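Local coordinates for protein phytoene synthase (Enterococcus hirae, PDB 5IYS) that probably joins two farnesyl diphosphate molecules head to head into a thirty-carbon carotenoid precursor, as dehydrosqualene synthases do, using magnesium ions in an all-helical fold, at residues T148-P151 with A152-V155; C238-A241 with L242-A246; A91-V94 with V95-F99. All coordinates share one frame; numbering follows the deposited sequence.

Contact 1. Residues T148-P151 with A152-V155; sequences TERP and ADIV
R150 and D153 meet on the outside of a short 3-10 turn that leads into helix 155-172 of this all-helical prenyl synthase fold. Their side chains cross at about a right angle. The arginine chain runs extended from CG to NE, its CG anti to the backbone N (chi1 -174°), which carries the guanidinium along the turn to the carboxylate. There R150 NH1 lies 2.5 Å from D153 OD1, a salt bridge whose hydrogen bond is weak; the separation is unusually short for so poorly aimed an N-H (125°) and should not be read as a sign of strength. The two planes are turned 53° apart, so the groups do not pair flat; D153 stands at the guanidinium edge instead. One face of the guanidinium is covered by A152, whose CB sits 3.5 Å from R150 CZ, displaced toward the rim.

The backbone winds the 3-10 turn beneath them with two i to i+3 bonds, D153 N to R150 O at 3.1 Å and I154 N to P151 O. I154 is the N-cap residue of the following helix.

On the buried side, T148 and I154 reach toward each other tip to tip, with T148 CG2 3.9 Å from I154 CD1. I154 also packs on L144 and L233, while T148 OG1 is hydrogen-bonded to L233 O. A water links the buried and exposed sides of the turn: it donates to T148 OG1 at 2.7 Å, accepts from R150 N, and donates a longer bond of 3.3 Å to D153 OD2.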
loop_
_atom_site.group_PDB
_atom_site.type_symbol
_atom_site.label_atom_id
_atom_site.label_comp_id
_atom_site.label_asym_id
_atom_site.label_seq_id
_atom_site.Cartn_x
_atom_site.Cartn_y
_atom_site.Cartn_z
ATOM N N THR A 148 0.258 8.344 15.280
ATOM C CA THR A 148 1.256 8.474 16.325
ATOM C C THR A 148 1.361 9.959 16.661
ATOM O O THR A 148 1.173 10.795 15.781
ATOM C CB THR A 148 2.651 7.870 15.905
ATOM O OG1 THR A 148 3.552 7.908 17.023
ATOM C CG2 THR A 148 3.287 8.632 14.774
ATOM N N GLU A 149 1.788 10.262 17.887
ATOM C CA GLU A 149 1.993 11.632 18.327
ATOM C C GLU A 149 3.143 12.292 17.578
ATOM O O GLU A 149 3.043 13.451 17.208
ATOM C CB GLU A 149 2.184 11.730 19.854
ATOM C CG GLU A 149 3.362 10.924 20.448
ATOM C CD GLU A 149 3.358 10.838 21.996
ATOM O OE1 GLU A 149 3.986 11.699 22.652
ATOM O OE2 GLU A 149 2.771 9.886 22.571
ATOM N N ARG A 150 4.215 11.560 17.298
ATOM C CA ARG A 150 5.310 12.160 16.523
ATOM C C ARG A 150 5.741 11.210 15.432
ATOM O O ARG A 150 6.482 10.261 15.686
ATOM C CB ARG A 150 6.537 12.509 17.377
ATOM C CG ARG A 150 7.604 13.282 16.562
ATOM C CD ARG A 150 8.513 14.132 17.454
ATOM N NE ARG A 150 9.630 14.740 16.732
ATOM C CZ ARG A 150 10.748 14.099 16.418
ATOM N NH1 ARG A 150 10.855 12.808 16.706
ATOM N NH2 ARG A 150 11.719 14.723 15.755
ATOM N N PRO A 151 5.241 11.443 14.209
ATOM C CA PRO A 151 5.659 10.631 13.082
ATOM C C PRO A 151 7.165 10.448 12.901
ATOM O O PRO A 151 7.598 9.371 12.486
ATOM C CB PRO A 151 5.017 11.332 11.876
ATOM C CG PRO A 151 3.881 12.119 12.467
ATOM C CD PRO A 151 4.352 12.550 13.812
ATOM N N ALA A 152 7.959 11.490 13.148
ATOM C CA ALA A 152 9.414 11.376 12.986
ATOM C C ALA A 152 10.047 10.226 13.769
ATOM O O ALA A 152 10.981 9.582 13.271
ATOM C CB ALA A 152 10.134 12.694 13.285
ATOM N N ASP A 153 9.422 9.851 14.880
ATOM C CA ASP A 153 9.925 8.762 15.740
ATOM C C ASP A 153 9.989 7.417 15.017
ATOM O O ASP A 153 10.806 6.551 15.335
ATOM C CB ASP A 153 9.060 8.600 16.997
ATOM C CG ASP A 153 9.250 9.741 17.978
ATOM O OD1 ASP A 153 10.127 10.589 17.725
ATOM O OD2 ASP A 153 8.459 9.842 18.945
ATOM N N ILE A 154 9.063 7.185 14.093
ATOM C CA ILE A 154 8.955 5.848 13.535
ATOM C C ILE A 154 8.840 5.835 12.018
ATOM O O ILE A 154 8.146 4.997 11.446
ATOM C CB ILE A 154 7.748 5.088 14.144
ATOM C CG1 ILE A 154 6.498 5.971 14.157
ATOM C CG2 ILE A 154 8.064 4.600 15.580
ATOM C CD1 ILE A 154 5.182 5.201 14.495
ATOM N N VAL A 155 9.523 6.752 11.344
ATOM C CA VAL A 155 9.456 6.738 9.883
ATOM C C VAL A 155 10.070 5.453 9.327
ATOM O O VAL A 155 9.634 4.945 8.296
ATOM C CB VAL A 155 10.218 7.932 9.233
ATOM C CG1 VAL A 155 9.545 9.270 9.579
ATOM C CG2 VAL A 155 11.697 7.914 9.671
HETATM O O HOH W 1 5.265 9.288 18.511
#

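Contact 2. Residues C238-A241 with L242-A246; sequences CRQA and LASAA
S244 folds back over Q240 one turn earlier on helix 236-258, and its hydroxyl donates to the carbonyl O of Q240, S244 OG to Q240 O being 2.7 Å. This is the familiar serine-to-backbone bond of an alpha helix. With OG beside its own backbone N (chi1 -64°), the hydroxyl is brought over the preceding turn. Q240 O also accepts the regular helical bond from S244 N at 2.9 Å, and the two donors come from opposite faces of the carbonyl plane. S244 OG is further bonded to Q36 NE2.

The tightly packed part is built from small residues. Alanine leaves just a methyl on the helix surface here, and neighbouring helices come close over it: A245 meets F30, A33 and F34 of helix 28-34, and A243 meets V282 of helix 272-287. L242 sends its branched end away from the preceding turn and touches the bound farnesyl thiodiphosphate as well as L161 and F231.

R239 and Q240 make up the partly exposed side. R239 points its CB away from the following turn, and its NE bonds to I234 O. Q240 also starts out away from that turn, then bends at chi2 (59°) so that its amide comes back toward S244. Partly exposed or not, that amide is held in place, its NE2 bonding to Q36 OE1 and L279 O, and the side chain packs on V282 and K283.

The chemistry divides the helix by side: L242 offers hydrocarbon to the ligand's pocket, whereas Q240 and S244 tie the same helix through amide and hydroxyl groups to Q36 and, from Q240, to L279 of helix 272-287.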
loop_
_atom_site.group_PDB
_atom_site.type_symbol
_atom_site.label_atom_id
_atom_site.label_comp_id
_atom_site.label_asym_id
_atom_site.label_seq_id
_atom_site.Cartn_x
_atom_site.Cartn_y
_atom_site.Cartn_z
ATOM N N CYS A 238 -5.385 3.186 17.658
ATOM C CA CYS A 238 -5.040 2.965 16.243
ATOM C C CYS A 238 -4.351 1.632 15.996
ATOM O O CYS A 238 -4.093 1.255 14.856
ATOM C CB CYS A 238 -4.154 4.091 15.703
ATOM S SG CYS A 238 -4.973 5.711 15.711
ATOM N N ARG A 239 -3.944 0.943 17.060
ATOM C CA ARG A 239 -3.187 -0.278 16.873
ATOM C C ARG A 239 -3.926 -1.430 16.203
ATOM O O ARG A 239 -3.343 -2.152 15.414
ATOM C CB ARG A 239 -2.659 -0.757 18.228
ATOM C CG ARG A 239 -1.606 0.190 18.761
ATOM C CD ARG A 239 -1.045 -0.383 20.084
ATOM N NE ARG A 239 -0.315 0.681 20.748
ATOM C CZ ARG A 239 -0.124 0.764 22.055
ATOM N NH1 ARG A 239 -0.638 -0.151 22.862
ATOM N NH2 ARG A 239 0.633 1.746 22.530
ATOM N N GLN A 240 -5.141 -1.716 16.652
ATOM C CA GLN A 240 -5.919 -2.835 16.109
ATOM C C GLN A 240 -6.104 -2.658 14.599
ATOM O O GLN A 240 -5.888 -3.596 13.819
ATOM C CB GLN A 240 -7.281 -2.854 16.819
ATOM C CG GLN A 240 -8.290 -3.892 16.336
ATOM C CD GLN A 240 -7.807 -5.322 16.447
ATOM O OE1 GLN A 240 -7.133 -5.703 17.420
ATOM N NE2 GLN A 240 -8.263 -6.154 15.521
ATOM N N ALA A 241 -6.400 -1.438 14.173
ATOM C CA ALA A 241 -6.614 -1.180 12.721
ATOM C C ALA A 241 -5.318 -1.349 11.927
ATOM O O ALA A 241 -5.296 -2.013 10.881
ATOM C CB ALA A 241 -7.205 0.232 12.522
ATOM N N LEU A 242 -4.210 -0.813 12.438
ATOM C CA LEU A 242 -2.990 -0.886 11.663
ATOM C C LEU A 242 -2.449 -2.314 11.594
ATOM O O LEU A 242 -1.999 -2.781 10.556
ATOM C CB LEU A 242 -1.937 0.039 12.295
ATOM C CG LEU A 242 -0.543 -0.066 11.680
ATOM C CD1 LEU A 242 -0.492 0.376 10.249
ATOM C CD2 LEU A 242 0.467 0.724 12.546
ATOM N N ALA A 243 -2.374 -3.000 12.736
ATOM C CA ALA A 243 -2.001 -4.407 12.721
ATOM C C ALA A 243 -2.910 -5.282 11.865
ATOM O O ALA A 243 -2.449 -6.171 11.129
ATOM C CB ALA A 243 -1.930 -4.922 14.178
ATOM N N SER A 244 -4.221 -5.039 11.929
ATOM C CA SER A 244 -5.155 -5.723 11.019
ATOM C C SER A 244 -4.774 -5.550 9.550
ATOM O O SER A 244 -4.710 -6.529 8.777
ATOM C CB SER A 244 -6.610 -5.267 11.237
ATOM O OG SER A 244 -7.013 -5.635 12.537
ATOM N N ALA A 245 -4.520 -4.311 9.149
ATOM C CA ALA A 245 -4.137 -4.092 7.757
ATOM C C ALA A 245 -2.898 -4.925 7.410
ATOM O O ALA A 245 -2.841 -5.566 6.350
ATOM C CB ALA A 245 -3.905 -2.612 7.462
ATOM N N ALA A 246 -1.899 -4.906 8.294
ATOM C CA ALA A 246 -0.683 -5.650 8.068
ATOM C C ALA A 246 -0.966 -7.167 7.963
ATOM O O ALA A 246 -0.398 -7.823 7.095
ATOM C CB ALA A 246 0.357 -5.331 9.197
#

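Contact 3. Residues A91-V94 with V95-F99; sequences ALSV and VFDNF
S93 and D97 face the solvent one turn apart near the C-terminal end of helix 87-98, and two waters bridge their side chains. This is an i to i+4 pairing on an alpha helix, made through water because the side chains themselves stay apart: S93 OG is 4.4 Å from D97 OD2. The first water donates to D97 OD1 at 2.5 Å and to S93 O, and also bonds to S93 OG. The second donates to D97 OD2 at 2.6 Å and shares a bond with S93 OG. Each carboxylate oxygen thus has a water of its own. The aspartate is brought over the preceding turn by its first torsion (chi1 -79°), which leaves CG beside the backbone N.

On another side of the same turns, V94 and N98 lie side by side and point the same way, V94 CG1 meeting N98 ND2 at 3.6 Å. F96 brings a ring edge to the backbone: L92 O lies near the plane of the F96 ring, at its edge, 3.4 Å from CD1. V95 turns CG2 back against A91 O.

The helical bonds under these side chains change as the helix ends. F96 N to L92 O is short and nearly straight (N-H...O 176°), while N98 N to V94 O is weak.

Farther out, F96 meets F78 edge-to-face and also packs against F106. V94 fits against P8, F9 and F16, joining the N-terminal helices to this one, while L92 and V95 settle on A47 and S44 of helix 39-60. Although F99 itself has already left helical phi/psi, it closes the last turn: F99 N donates to V95 O at 2.9 Å.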
loop_
_atom_site.group_PDB
_atom_site.type_symbol
_atom_site.label_atom_id
_atom_site.label_comp_id
_atom_site.label_asym_id
_atom_site.label_seq_id
_atom_site.Cartn_x
_atom_site.Cartn_y
_atom_site.Cartn_z
ATOM N N ALA A 91 -11.570 17.091 1.263
ATOM C CA ALA A 91 -11.421 16.171 2.409
ATOM C C ALA A 91 -9.982 16.208 2.920
ATOM O O ALA A 91 -9.745 16.305 4.129
ATOM C CB ALA A 91 -11.791 14.724 1.986
ATOM N N LEU A 92 -9.007 16.170 2.007
ATOM C CA LEU A 92 -7.614 16.277 2.441
ATOM C C LEU A 92 -7.277 17.573 3.148
ATOM O O LEU A 92 -6.519 17.559 4.118
ATOM C CB LEU A 92 -6.604 16.013 1.318
ATOM C CG LEU A 92 -6.476 14.563 0.829
ATOM C CD1 LEU A 92 -5.575 14.616 -0.402
ATOM C CD2 LEU A 92 -5.921 13.653 1.954
ATOM N N SER A 93 -7.869 18.686 2.725
ATOM C CA SER A 93 -7.660 19.944 3.439
ATOM C C SER A 93 -8.090 19.850 4.903
ATOM O O SER A 93 -7.435 20.392 5.801
ATOM C CB SER A 93 -8.442 21.077 2.771
ATOM O OG SER A 93 -8.043 22.323 3.319
ATOM N N VAL A 94 -9.228 19.219 5.168
ATOM C CA VAL A 94 -9.621 18.974 6.566
ATOM C C VAL A 94 -8.651 18.113 7.374
ATOM O O VAL A 94 -8.315 18.416 8.533
ATOM C CB VAL A 94 -11.038 18.333 6.638
ATOM C CG1 VAL A 94 -11.372 17.971 8.082
ATOM C CG2 VAL A 94 -12.082 19.268 6.074
ATOM N N VAL A 95 -8.136 17.058 6.741
ATOM C CA VAL A 95 -7.135 16.235 7.398
ATOM C C VAL A 95 -5.870 17.040 7.707
ATOM O O VAL A 95 -5.335 16.961 8.820
ATOM C CB VAL A 95 -6.815 14.958 6.568
ATOM C CG1 VAL A 95 -5.873 14.064 7.344
ATOM C CG2 VAL A 95 -8.119 14.158 6.243
ATOM N N PHE A 96 -5.372 17.766 6.706
ATOM C CA PHE A 96 -4.194 18.627 6.883
ATOM C C PHE A 96 -4.432 19.755 7.901
ATOM O O PHE A 96 -3.516 20.109 8.652
ATOM C CB PHE A 96 -3.754 19.262 5.559
ATOM C CG PHE A 96 -2.760 18.427 4.770
ATOM C CD1 PHE A 96 -3.150 17.219 4.216
ATOM C CD2 PHE A 96 -1.414 18.804 4.682
ATOM C CE1 PHE A 96 -2.280 16.449 3.447
ATOM C CE2 PHE A 96 -0.478 17.992 3.976
ATOM C CZ PHE A 96 -0.922 16.814 3.360
ATOM N N ASP A 97 -5.673 20.208 8.046
ATOM C CA ASP A 97 -6.011 21.163 9.111
ATOM C C ASP A 97 -5.938 20.561 10.509
ATOM O O ASP A 97 -5.734 21.301 11.500
ATOM C CB ASP A 97 -7.422 21.724 8.939
ATOM C CG ASP A 97 -7.509 22.815 7.889
ATOM O OD1 ASP A 97 -6.468 23.253 7.339
ATOM O OD2 ASP A 97 -8.654 23.220 7.596
ATOM N N ASN A 98 -6.291 19.279 10.599
ATOM C CA ASN A 98 -6.512 18.622 11.888
ATOM C C ASN A 98 -5.306 17.875 12.436
ATOM O O ASN A 98 -5.273 17.552 13.618
ATOM C CB ASN A 98 -7.696 17.641 11.820
ATOM C CG ASN A 98 -9.064 18.341 11.713
ATOM O OD1 ASN A 98 -9.202 19.553 11.885
ATOM N ND2 ASN A 98 -10.084 17.558 11.366
ATOM N N PHE A 99 -4.429 17.407 11.549
ATOM C CA PHE A 99 -3.265 16.597 11.938
ATOM C C PHE A 99 -2.036 17.195 11.260
ATOM O O PHE A 99 -2.186 17.850 10.233
ATOM C CB PHE A 99 -3.457 15.149 11.466
ATOM C CG PHE A 99 -4.598 14.445 12.158
ATOM C CD1 PHE A 99 -4.412 13.846 13.394
ATOM C CD2 PHE A 99 -5.856 14.387 11.568
ATOM C CE1 PHE A 99 -5.479 13.206 14.034
ATOM C CE2 PHE A 99 -6.917 13.795 12.216
ATOM C CZ PHE A 99 -6.730 13.211 13.451
HETATM O O HOH W 2 -5.743 22.778 5.028
HETATM O O HOH W 3 -9.790 23.778 5.271
#

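Overall arrangement
Contact 2 is the buried one of the three: its segments 238-241 and 242-246 lie on helix 236-258, its centre about 13 Å from the centre of the chain, and it alone touches the bound ligand. Contacts 1 and 3 are partly buried, their centres about 19 and 21 Å from the chain centre, each with a hydrocarbon side turned inward and a charged side, with ordered water, turned outward. Contact 1 leads into helix 155-172, which packs against the helix of contact 2, whereas contact 3 ends helix 87-98. No two contacts touch. Small residues and hydroxyl-to-carbonyl bonding mark the interior; a salt bridge and water-bridged carboxylates mark the surface.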